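Long-range contact in D-alanyl-D-alanine carboxypeptidase (Vibrio cholerae, PDB 5TR7), which probably removes the terminal D-alanine from peptidoglycan precursor peptides, as a serine-type, penicillin-binding carboxypeptidase of the S11 family: residues S214-V227 against E239-F251. Numbering follows the deposited sequence.
Sequences SSATEGNMRLVAVV and ESKKLLSYGFRFF
Phe248 is clamped between Leu223 and Glu218, one on each face of its ring. Leu223 CD1 stands 3.5 Å from the centroid of the Phe248 ring and 13° off its normal; Glu218 CB lies 3.7 Å from that centroid over the opposite face. Both are therefore true CH-pi contacts. With CG of Glu218 anti to the backbone N (chi1 -177°), its extended chain runs back past the ring toward Phe248 CB, the carboxylate tilted 33° from the ring plane. At the edge of the ring lie Ala216 O, 3.6 Å from Phe248 CZ, and Met221 CB. Met221 SD makes Met-aromatic contacts at the edges of two rings, 5.4 Å from the Phe248 centroid and 5.3 Å from that of the poorly ordered Phe251.

Aliphatic packing continues toward the start of the helix. The two methyls of Leu244 diverge: CD2 reaches Leu223 CB and Ala225 CB, each at 3.9 Å, whereas CD1 faces Ser214 and Ala216. Gly247 lets Leu223 CD1 approach its CA to 3.7 Å. Farther along, Val227 CG2 meets Leu243 CD2 at 3.7 Å.

No hydrogen bond crosses the interface; Ser240 OG, beside Val227, bonds instead to Arg236 O of its own helix. Helix 233-251 covers one face of hairpin 209-218/221-230 in the five-stranded antiparallel sheet of the beta-lactamase-like, penicillin-binding domain, with Leu243 extending onto strand 10-15, while Ser215 and Arg222 face helix 150-163 on the sheet's other side.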
ATOM      1  N   SER A 214      -2.748  -7.199  -3.907  1.00 44.48           N
ATOM      2  CA  SER A 214      -1.678  -8.078  -4.309  1.00 46.47           C
ATOM      3  C   SER A 214      -1.384  -7.990  -5.791  1.00 54.87           C
ATOM      4  O   SER A 214      -2.200  -7.491  -6.515  1.00 52.32           O
ATOM      5  CB  SER A 214      -2.040  -9.533  -3.952  1.00 47.75           C
ATOM      6  OG  SER A 214      -3.277  -9.897  -4.567  1.00 54.65           O
ATOM      7  N   SER A 215      -0.190  -8.451  -6.211  1.00 47.33           N
ATOM      8  CA  SER A 215       0.148  -8.557  -7.590  1.00 49.95           C
ATOM      9  C   SER A 215       0.999  -9.806  -7.731  1.00 51.31           C
ATOM     10  O   SER A 215       1.767 -10.101  -6.858  1.00 55.82           O
ATOM     11  CB  SER A 215       0.893  -7.314  -8.131  1.00 50.73           C
ATOM     12  OG  SER A 215       1.093  -7.408  -9.531  1.00 54.11           O
ATOM     13  N   ALA A 216       0.907 -10.475  -8.879  1.00 50.19           N
ATOM     14  CA  ALA A 216       1.654 -11.674  -9.133  1.00 53.84           C
ATOM     15  C   ALA A 216       1.871 -11.845 -10.584  1.00 48.70           C
ATOM     16  O   ALA A 216       1.146 -11.262 -11.403  1.00 53.83           O
ATOM     17  CB  ALA A 216       0.861 -12.901  -8.596  1.00 51.04           C
ATOM     18  N   THR A 217       2.871 -12.668 -10.900  1.00 45.53           N
ATOM     19  CA  THR A 217       3.175 -12.990 -12.273  1.00 53.05           C
ATOM     20  C   THR A 217       3.203 -14.504 -12.461  1.00 63.72           C
ATOM     21  O   THR A 217       3.410 -15.270 -11.512  1.00 59.69           O
ATOM     22  CB  THR A 217       4.515 -12.429 -12.750  1.00 49.26           C
ATOM     23  OG1 THR A 217       5.563 -12.948 -11.961  1.00 52.37           O
ATOM     24  CG2 THR A 217       4.556 -10.910 -12.669  1.00 52.07           C
ATOM     25  N   GLU A 218       2.979 -14.911 -13.708  1.00 63.95           N
ATOM     26  CA  GLU A 218       2.997 -16.345 -14.136  1.00 64.37           C
ATOM     27  C   GLU A 218       3.150 -16.270 -15.651  1.00 63.72           C
ATOM     28  O   GLU A 218       2.320 -15.692 -16.360  1.00 70.55           O
ATOM     29  CB  GLU A 218       1.730 -17.119 -13.696  1.00 63.73           C
ATOM     30  CG  GLU A 218       1.765 -18.602 -14.053  1.00 75.64           C
ATOM     31  CD  GLU A 218       0.429 -19.354 -13.875  1.00 79.23           C
ATOM     32  OE1 GLU A 218      -0.092 -19.858 -14.912  1.00 96.38           O
ATOM     33  OE2 GLU A 218      -0.117 -19.427 -12.742  1.00 73.69           O
ATOM     34  N   GLY A 219       4.269 -16.762 -16.148  1.00 64.13           N
ATOM     35  CA  GLY A 219       4.554 -16.657 -17.548  1.00 67.62           C
ATOM     36  C   GLY A 219       4.636 -15.193 -17.925  1.00 61.88           C
ATOM     37  O   GLY A 219       5.300 -14.413 -17.255  1.00 64.66           O
ATOM     38  N   ASN A 220       3.943 -14.823 -19.002  1.00 60.90           N
ATOM     39  CA  ASN A 220       3.897 -13.455 -19.430  1.00 57.51           C
ATOM     40  C   ASN A 220       2.768 -12.685 -18.850  1.00 58.70           C
ATOM     41  O   ASN A 220       2.533 -11.547 -19.287  1.00 66.88           O
ATOM     42  CB  ASN A 220       3.778 -13.383 -20.954  1.00 59.81           C
ATOM     43  CG  ASN A 220       5.070 -13.708 -21.636  1.00 64.80           C
ATOM     44  OD1 ASN A 220       6.085 -14.102 -20.990  1.00 74.19           O
ATOM     45  ND2 ASN A 220       5.066 -13.579 -22.904  1.00 66.19           N
ATOM     46  N   MET A 221       2.109 -13.236 -17.819  1.00 61.18           N
ATOM     47  CA  MET A 221       0.988 -12.548 -17.220  1.00 58.74           C
ATOM     48  C   MET A 221       1.317 -11.841 -15.935  1.00 55.71           C
ATOM     49  O   MET A 221       2.199 -12.263 -15.200  1.00 57.57           O
ATOM     50  CB  MET A 221      -0.125 -13.548 -16.929  1.00 57.66           C
ATOM     51  CG  MET A 221      -0.680 -14.236 -18.170  1.00 68.33           C
ATOM     52  SD  MET A 221      -1.898 -15.524 -17.785  1.00 72.72           S
ATOM     53  CE  MET A 221      -0.925 -16.991 -17.333  1.00 72.86           C
ATOM     54  N   ARG A 222       0.605 -10.748 -15.691  1.00 53.31           N
ATOM     55  CA  ARG A 222       0.696 -10.043 -14.434  1.00 48.84           C
ATOM     56  C   ARG A 222      -0.684  -9.585 -14.086  1.00 50.34           C
ATOM     57  O   ARG A 222      -1.416  -8.993 -14.935  1.00 48.82           O
ATOM     58  CB  ARG A 222       1.654  -8.876 -14.384  1.00 53.31           C
ATOM     59  CG  ARG A 222       1.625  -8.184 -12.996  1.00 50.91           C
ATOM     60  CD  ARG A 222       2.535  -6.969 -12.836  1.00 51.49           C
ATOM     61  NE  ARG A 222       3.945  -7.295 -12.595  1.00 45.18           N
ATOM     62  CZ  ARG A 222       4.454  -7.634 -11.432  1.00 44.84           C
ATOM     63  NH1 ARG A 222       5.710  -7.888 -11.369  1.00 43.82           N
ATOM     64  NH2 ARG A 222       3.696  -7.790 -10.324  1.00 49.80           N
ATOM     65  N   LEU A 223      -1.063  -9.895 -12.845  1.00 48.47           N
ATOM     66  CA  LEU A 223      -2.363  -9.499 -12.355  1.00 49.84           C
ATOM     67  C   LEU A 223      -2.232  -8.658 -11.140  1.00 46.29           C
ATOM     68  O   LEU A 223      -1.272  -8.787 -10.422  1.00 47.28           O
ATOM     69  CB  LEU A 223      -3.176 -10.718 -11.961  1.00 53.85           C
ATOM     70  CG  LEU A 223      -3.443 -11.770 -13.041  1.00 56.45           C
ATOM     71  CD1 LEU A 223      -3.968 -13.069 -12.370  1.00 56.86           C
ATOM     72  CD2 LEU A 223      -4.441 -11.207 -14.068  1.00 53.41           C
ATOM     73  N   VAL A 224      -3.220  -7.791 -10.925  1.00 55.28           N
ATOM     74  CA  VAL A 224      -3.322  -6.995  -9.713  1.00 50.82           C
ATOM     75  C   VAL A 224      -4.679  -7.358  -9.111  1.00 52.87           C
ATOM     76  O   VAL A 224      -5.690  -7.316  -9.807  1.00 59.79           O
ATOM     77  CB  VAL A 224      -3.263  -5.507 -10.001  1.00 52.68           C
ATOM     78  CG1 VAL A 224      -3.480  -4.729  -8.720  1.00 61.37           C
ATOM     79  CG2 VAL A 224      -1.908  -5.147 -10.558  1.00 58.18           C
ATOM     80  N   ALA A 225      -4.698  -7.729  -7.847  1.00 46.67           N
ATOM     81  CA  ALA A 225      -5.944  -8.042  -7.132  1.00 47.44           C
ATOM     82  C   ALA A 225      -6.091  -7.243  -5.852  1.00 48.23           C
ATOM     83  O   ALA A 225      -5.103  -6.863  -5.204  1.00 45.53           O
ATOM     84  CB  ALA A 225      -6.012  -9.521  -6.788  1.00 49.80           C
ATOM     85  N   VAL A 226      -7.323  -6.861  -5.575  1.00 46.47           N
ATOM     86  CA  VAL A 226      -7.612  -6.134  -4.348  1.00 53.20           C
ATOM     87  C   VAL A 226      -8.753  -6.886  -3.664  1.00 51.23           C
ATOM     88  O   VAL A 226      -9.773  -7.213  -4.296  1.00 55.19           O
ATOM     89  CB  VAL A 226      -8.098  -4.704  -4.665  1.00 51.32           C
ATOM     90  CG1 VAL A 226      -8.444  -3.969  -3.402  1.00 57.18           C
ATOM     91  CG2 VAL A 226      -7.055  -3.974  -5.467  1.00 51.40           C
ATOM     92  N   VAL A 227      -8.571  -7.179  -2.389  1.00 51.46           N
ATOM     93  CA  VAL A 227      -9.621  -7.882  -1.591  1.00 52.31           C
ATOM     94  C   VAL A 227      -9.822  -7.042  -0.351  1.00 48.10           C
ATOM     95  O   VAL A 227      -8.886  -6.700   0.316  1.00 48.77           O
ATOM     96  CB  VAL A 227      -9.211  -9.344  -1.306  1.00 53.59           C
ATOM     97  CG1 VAL A 227     -10.214 -10.051  -0.448  1.00 60.67           C
ATOM     98  CG2 VAL A 227      -9.129 -10.094  -2.633  1.00 56.55           C
ATOM     99  N   GLU A 239      -8.313 -15.993  -0.154  1.00 50.80           N
ATOM    100  CA  GLU A 239      -9.202 -15.434  -1.127  1.00 50.09           C
ATOM    101  C   GLU A 239      -8.404 -14.708  -2.200  1.00 52.90           C
ATOM    102  O   GLU A 239      -8.778 -14.750  -3.367  1.00 52.63           O
ATOM    103  CB  GLU A 239     -10.223 -14.513  -0.459  1.00 50.95           C
ATOM    104  CG  GLU A 239     -11.082 -15.226   0.602  1.00 61.61           C
ATOM    105  CD  GLU A 239     -11.831 -16.465   0.107  1.00 66.29           C
ATOM    106  OE1 GLU A 239     -11.510 -17.588   0.531  1.00 74.61           O
ATOM    107  OE2 GLU A 239     -12.655 -16.340  -0.783  1.00 73.65           O
ATOM    108  N   SER A 240      -7.295 -14.090  -1.835  1.00 46.94           N
ATOM    109  CA  SER A 240      -6.466 -13.419  -2.839  1.00 55.99           C
ATOM    110  C   SER A 240      -5.834 -14.431  -3.767  1.00 50.15           C
ATOM    111  O   SER A 240      -5.777 -14.205  -4.976  1.00 49.41           O
ATOM    112  CB  SER A 240      -5.389 -12.565  -2.151  1.00 50.71           C
ATOM    113  OG  SER A 240      -6.047 -11.513  -1.482  1.00 55.45           O
ATOM    114  N   LYS A 241      -5.416 -15.562  -3.196  1.00 47.65           N
ATOM    115  CA  LYS A 241      -4.798 -16.631  -4.001  1.00 51.50           C
ATOM    116  C   LYS A 241      -5.847 -17.165  -4.977  1.00 52.84           C
ATOM    117  O   LYS A 241      -5.526 -17.320  -6.153  1.00 50.71           O
ATOM    118  CB  LYS A 241      -4.162 -17.758  -3.145  1.00 49.67           C
ATOM    119  CG  LYS A 241      -3.294 -18.677  -3.913  1.00 51.78           C
ATOM    120  CD  LYS A 241      -2.741 -19.873  -3.132  1.00 57.17           C
ATOM    121  CE  LYS A 241      -1.634 -20.555  -3.968  1.00 57.72           C
ATOM    122  NZ  LYS A 241      -1.003 -21.714  -3.281  1.00 64.50           N
ATOM    123  N   LYS A 242      -7.113 -17.327  -4.540  1.00 52.46           N
ATOM    124  CA  LYS A 242      -8.163 -17.843  -5.443  1.00 57.12           C
ATOM    125  C   LYS A 242      -8.385 -16.841  -6.545  1.00 55.64           C
ATOM    126  O   LYS A 242      -8.454 -17.199  -7.697  1.00 63.93           O
ATOM    127  CB  LYS A 242      -9.532 -18.041  -4.795  1.00 62.41           C
ATOM    128  CG  LYS A 242      -9.651 -19.174  -3.837  1.00 74.86           C
ATOM    129  CD  LYS A 242     -10.952 -19.094  -3.020  1.00 78.66           C
ATOM    130  CE  LYS A 242     -10.848 -20.153  -1.932  1.00 82.39           C
ATOM    131  NZ  LYS A 242     -11.774 -19.899  -0.796  1.00 86.12           N
ATOM    132  N   LEU A 243      -8.531 -15.596  -6.170  1.00 50.82           N
ATOM    133  CA  LEU A 243      -8.778 -14.571  -7.132  1.00 53.33           C
ATOM    134  C   LEU A 243      -7.694 -14.572  -8.161  1.00 52.98           C
ATOM    135  O   LEU A 243      -7.968 -14.553  -9.313  1.00 57.34           O
ATOM    136  CB  LEU A 243      -8.866 -13.234  -6.441  1.00 53.91           C
ATOM    137  CG  LEU A 243      -9.632 -12.138  -7.133  1.00 63.31           C
ATOM    138  CD1 LEU A 243     -10.910 -12.634  -7.757  1.00 63.36           C
ATOM    139  CD2 LEU A 243      -9.902 -11.018  -6.170  1.00 67.76           C
ATOM    140  N   LEU A 244      -6.453 -14.616  -7.729  1.00 56.88           N
ATOM    141  CA  LEU A 244      -5.316 -14.593  -8.658  1.00 55.16           C
ATOM    142  C   LEU A 244      -5.261 -15.843  -9.540  1.00 56.84           C
ATOM    143  O   LEU A 244      -5.037 -15.715 -10.748  1.00 55.96           O
ATOM    144  CB  LEU A 244      -3.985 -14.411  -7.920  1.00 56.67           C
ATOM    145  CG  LEU A 244      -3.731 -13.048  -7.297  1.00 58.92           C
ATOM    146  CD1 LEU A 244      -2.610 -13.126  -6.263  1.00 57.71           C
ATOM    147  CD2 LEU A 244      -3.402 -11.991  -8.320  1.00 55.14           C
ATOM    148  N   SER A 245      -5.434 -17.040  -8.975  1.00 52.62           N
ATOM    149  CA  SER A 245      -5.402 -18.271  -9.786  1.00 52.07           C
ATOM    150  C   SER A 245      -6.455 -18.242 -10.863  1.00 54.45           C
ATOM    151  O   SER A 245      -6.208 -18.686 -11.978  1.00 60.96           O
ATOM    152  CB  SER A 245      -5.637 -19.528  -8.961  1.00 53.67           C
ATOM    153  OG  SER A 245      -4.681 -19.563  -7.965  1.00 56.05           O
ATOM    154  N   TYR A 246      -7.637 -17.751 -10.523  1.00 55.70           N
ATOM    155  CA  TYR A 246      -8.686 -17.637 -11.505  1.00 59.47           C
ATOM    156  C   TYR A 246      -8.213 -16.738 -12.671  1.00 55.60           C
ATOM    157  O   TYR A 246      -8.393 -17.047 -13.814  1.00 62.89           O
ATOM    158  CB  TYR A 246      -9.945 -17.038 -10.852  1.00 63.58           C
ATOM    159  CG  TYR A 246     -10.974 -16.582 -11.844  1.00 61.82           C
ATOM    160  CD1 TYR A 246     -11.821 -17.518 -12.492  1.00 68.96           C
ATOM    161  CD2 TYR A 246     -11.113 -15.263 -12.140  1.00 66.37           C
ATOM    162  CE1 TYR A 246     -12.774 -17.121 -13.441  1.00 67.49           C
ATOM    163  CE2 TYR A 246     -12.092 -14.821 -13.048  1.00 69.86           C
ATOM    164  CZ  TYR A 246     -12.886 -15.745 -13.719  1.00 71.00           C
ATOM    165  OH  TYR A 246     -13.794 -15.250 -14.613  1.00 67.72           O
ATOM    166  N   GLY A 247      -7.560 -15.655 -12.371  1.00 50.43           N
ATOM    167  CA  GLY A 247      -7.106 -14.742 -13.436  1.00 56.94           C
ATOM    168  C   GLY A 247      -6.084 -15.429 -14.341  1.00 58.94           C
ATOM    169  O   GLY A 247      -6.100 -15.226 -15.550  1.00 57.19           O
ATOM    170  N   PHE A 248      -5.189 -16.230 -13.754  1.00 58.30           N
ATOM    171  CA  PHE A 248      -4.151 -16.903 -14.546  1.00 60.84           C
ATOM    172  C   PHE A 248      -4.776 -17.931 -15.448  1.00 64.90           C
ATOM    173  O   PHE A 248      -4.347 -18.077 -16.581  1.00 63.14           O
ATOM    174  CB  PHE A 248      -3.026 -17.471 -13.668  1.00 58.36           C
ATOM    175  CG  PHE A 248      -2.172 -16.382 -12.994  1.00 55.93           C
ATOM    176  CD1 PHE A 248      -1.609 -15.358 -13.739  1.00 57.95           C
ATOM    177  CD2 PHE A 248      -1.856 -16.466 -11.643  1.00 57.05           C
ATOM    178  CE1 PHE A 248      -0.809 -14.389 -13.143  1.00 56.03           C
ATOM    179  CE2 PHE A 248      -1.073 -15.503 -11.038  1.00 55.17           C
ATOM    180  CZ  PHE A 248      -0.534 -14.469 -11.798  1.00 53.52           C
ATOM    181  N   ARG A 249      -5.813 -18.594 -14.948  1.00 64.73           N
ATOM    182  CA  ARG A 249      -6.579 -19.547 -15.727  1.00 75.37           C
ATOM    183  C   ARG A 249      -7.536 -18.866 -16.743  1.00 71.88           C
ATOM    184  O   ARG A 249      -7.862 -19.456 -17.749  1.00 72.90           O
ATOM    185  CB  ARG A 249      -7.377 -20.467 -14.796  1.00 80.54           C
ATOM    186  CG  ARG A 249      -6.532 -21.544 -14.138  1.00 87.33           C
ATOM    187  CD  ARG A 249      -7.238 -22.276 -12.987  1.00 97.51           C
ATOM    188  NE  ARG A 249      -8.708 -22.097 -13.026  1.00 99.77           N
ATOM    189  CZ  ARG A 249      -9.449 -21.406 -12.132  1.00 91.62           C
ATOM    190  NH1 ARG A 249      -8.933 -20.933 -10.973  1.00 72.87           N
ATOM    191  NH2 ARG A 249     -10.769 -21.283 -12.339  1.00 92.54           N
ATOM    192  N   PHE A 250      -7.999 -17.659 -16.465  1.00 73.87           N
ATOM    193  CA  PHE A 250      -8.943 -16.922 -17.358  1.00 72.76           C
ATOM    194  C   PHE A 250      -8.431 -16.754 -18.767  1.00 85.92           C
ATOM    195  O   PHE A 250      -9.180 -16.882 -19.723  1.00 93.66           O
ATOM    196  CB  PHE A 250      -9.216 -15.526 -16.803  1.00 75.58           C
ATOM    197  CG  PHE A 250     -10.134 -14.661 -17.637  1.00 73.48           C
ATOM    198  CD1 PHE A 250      -9.670 -13.985 -18.770  1.00 76.75           C
ATOM    199  CD2 PHE A 250     -11.401 -14.371 -17.167  1.00 73.11           C
ATOM    200  CE1 PHE A 250     -10.508 -13.123 -19.487  1.00 84.27           C
ATOM    201  CE2 PHE A 250     -12.256 -13.523 -17.888  1.00 87.10           C
ATOM    202  CZ  PHE A 250     -11.810 -12.901 -19.061  1.00 82.84           C
ATOM    203  N   PHE A 251      -7.183 -16.367 -18.895  1.00 93.17           N
ATOM    204  CA  PHE A 251      -6.633 -16.191 -20.220  1.00103.90           C
ATOM    205  C   PHE A 251      -6.438 -17.541 -20.929  1.00122.60           C
ATOM    206  O   PHE A 251      -6.517 -17.626 -22.157  1.00125.19           O
ATOM    207  CB  PHE A 251      -5.379 -15.315 -20.185  1.00102.79           C
ATOM    208  CG  PHE A 251      -5.661 -13.859 -19.863  1.00 97.61           C
ATOM    209  CD1 PHE A 251      -6.577 -13.126 -20.647  1.00 99.50           C
ATOM    210  CD2 PHE A 251      -4.952 -13.177 -18.848  1.00 97.78           C
ATOM    211  CE1 PHE A 251      -6.829 -11.778 -20.393  1.00 89.73           C
ATOM    212  CE2 PHE A 251      -5.189 -11.822 -18.614  1.00 93.29           C
ATOM    213  CZ  PHE A 251      -6.136 -11.133 -19.380  1.00 87.05           C
TER